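Local coordinates for protein N-ACETYLMURAMOYL-L-ALANINE AMIDASE CwlV (Paenibacillus polymyxa, PDB 1JWQ) that probably cleaves the amide bond between N-acetylmuramic acid and L-alanine in cell-wall peptidoglycan, using the zinc-binding catalytic domain that forms this chain, at residues T28-M33 with V77-N82. Numbering follows the deposited sequence.
Sequences TFNLAM and VSIHAN. With ZN (zinc ion), chain B.
Asn30 ND2, beside the Ile79-His80 backbone, is gripped by two acceptors, Gly9 O and Glu26 OE1. Helix 26-42 packs here on strand 75-82, an inner strand of the six-stranded mixed sheet of this open alpha-beta-alpha domain, with zinc near the strand's end. No hydrogen bond joins segments 28-33 and 77-82; instead, the amide stands across the strand with one face turned to the Ile79 carbonyl. Ile79 O sits over that face, 3.0 Å from Asn30 CG, while Asn30 OD1 comes within 3.0 Å of His80 CA. With CG beside the backbone N (chi1 -63°), the amide reaches the strand although the CB bond does not aim there. Glu26 OE1, from the start of the same helix, also accepts the N-H of Ala81, so a zinc-bound carboxylate oxygen ties helix to strand. The CB bond of His80 points away from the helix, and its ND1 binds zinc at 2.2 Å; His10, Glu26 and two waters complete the ligands, one water donating to Ala81 O. His80 NE2 makes a weak in-plane bond to Ser78 OG (2.9 Å), a hydroxyl also held by Asp7. Phe29 CD2 meets Ala81 CB at 3.8 Å, Met33 CB meets Ile79 CG2 at 3.9 Å, and Met33 CG rides over a face of the Phe29 ring. Replacing Asn30 by alanine removes the amide, which would probably leave Gly9 O and Glu26 OE1 without this donor and open a gap beside the Ile79 carbonyl. Asn30 is thus a second-shell residue that probably helps to orient the zinc-binding glutamate, while Ser78 may help to limit rotation of the histidine ring.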
# COMPACT_ATOMS: atom_id res chain seq x y z
N THR A 28 -10.71 4.23 -3.89
CA THR A 28 -10.56 5.67 -3.65
C THR A 28 -9.47 5.90 -2.62
O THR A 28 -8.60 6.76 -2.80
CB THR A 28 -11.89 6.26 -3.12
OG1 THR A 28 -12.95 5.87 -4.00
CG2 THR A 28 -11.81 7.77 -3.07
N PHE A 29 -9.51 5.13 -1.54
CA PHE A 29 -8.51 5.22 -0.49
C PHE A 29 -7.13 4.86 -1.03
O PHE A 29 -6.16 5.58 -0.80
CB PHE A 29 -8.86 4.27 0.66
CG PHE A 29 -7.77 4.16 1.70
CD1 PHE A 29 -7.58 5.17 2.64
CD2 PHE A 29 -6.93 3.05 1.73
CE1 PHE A 29 -6.57 5.07 3.59
CE2 PHE A 29 -5.92 2.95 2.67
CZ PHE A 29 -5.73 3.97 3.61
N ASN A 30 -7.04 3.75 -1.76
CA ASN A 30 -5.77 3.30 -2.30
C ASN A 30 -5.10 4.34 -3.18
O ASN A 30 -3.89 4.57 -3.08
CB ASN A 30 -5.95 2.00 -3.10
CG ASN A 30 -6.44 0.85 -2.22
OD1 ASN A 30 -6.30 0.89 -1.00
ND2 ASN A 30 -7.00 -0.18 -2.85
N LEU A 31 -5.87 4.98 -4.06
CA LEU A 31 -5.32 5.99 -4.95
C LEU A 31 -4.85 7.21 -4.17
O LEU A 31 -3.74 7.70 -4.38
CB LEU A 31 -6.37 6.40 -5.98
CG LEU A 31 -5.92 7.49 -6.97
CD1 LEU A 31 -4.72 7.00 -7.76
CD2 LEU A 31 -7.07 7.81 -7.90
N ALA A 32 -5.69 7.71 -3.26
CA ALA A 32 -5.34 8.87 -2.46
C ALA A 32 -4.02 8.63 -1.72
O ALA A 32 -3.17 9.52 -1.62
CB ALA A 32 -6.46 9.18 -1.46
N MET A 33 -3.86 7.42 -1.20
CA MET A 33 -2.64 7.07 -0.47
C MET A 33 -1.44 7.01 -1.41
O MET A 33 -0.38 7.55 -1.10
CB MET A 33 -2.80 5.71 0.23
CG MET A 33 -3.76 5.75 1.41
SD MET A 33 -3.25 6.96 2.65
CE MET A 33 -1.54 6.49 2.88
N VAL A 77 5.28 -1.68 -3.80
CA VAL A 77 4.38 -1.56 -2.66
C VAL A 77 2.96 -1.42 -3.17
O VAL A 77 2.64 -0.49 -3.91
CB VAL A 77 4.70 -0.31 -1.80
CG1 VAL A 77 3.72 -0.23 -0.63
CG2 VAL A 77 6.13 -0.39 -1.27
N SER A 78 2.11 -2.36 -2.77
CA SER A 78 0.71 -2.31 -3.17
C SER A 78 -0.06 -1.83 -1.94
O SER A 78 0.11 -2.36 -0.85
CB SER A 78 0.23 -3.69 -3.60
OG SER A 78 -1.07 -3.61 -4.16
N ILE A 79 -0.89 -0.81 -2.13
CA ILE A 79 -1.67 -0.24 -1.05
C ILE A 79 -3.14 -0.63 -1.14
O ILE A 79 -3.78 -0.47 -2.18
CB ILE A 79 -1.54 1.30 -1.04
CG1 ILE A 79 -0.07 1.70 -0.88
CG2 ILE A 79 -2.36 1.88 0.11
CD1 ILE A 79 0.17 3.21 -0.91
N HIS A 80 -3.64 -1.16 -0.04
CA HIS A 80 -5.02 -1.64 0.04
C HIS A 80 -5.67 -1.29 1.37
O HIS A 80 -5.02 -0.79 2.29
CB HIS A 80 -5.04 -3.16 -0.11
CG HIS A 80 -4.71 -3.64 -1.49
ND1 HIS A 80 -5.67 -4.10 -2.36
CD2 HIS A 80 -3.53 -3.74 -2.14
CE1 HIS A 80 -5.09 -4.46 -3.49
NE2 HIS A 80 -3.79 -4.26 -3.39
N ALA A 81 -6.97 -1.54 1.45
CA ALA A 81 -7.76 -1.34 2.66
C ALA A 81 -8.47 -2.68 2.81
O ALA A 81 -8.89 -3.27 1.81
CB ALA A 81 -8.76 -0.21 2.48
N ASN A 82 -8.60 -3.14 4.04
CA ASN A 82 -9.19 -4.44 4.34
C ASN A 82 -10.70 -4.46 4.58
O ASN A 82 -11.34 -3.42 4.71
CB ASN A 82 -8.47 -5.01 5.57
CG ASN A 82 -8.14 -6.48 5.44
OD1 ASN A 82 -7.21 -6.98 6.09
ND2 ASN A 82 -8.90 -7.20 4.62
ZN ZN B . -7.74 -4.54 -1.86
O HOH W 1 -7.88 -5.34 -0.01
O HOH W 2 -7.47 -6.71 -2.40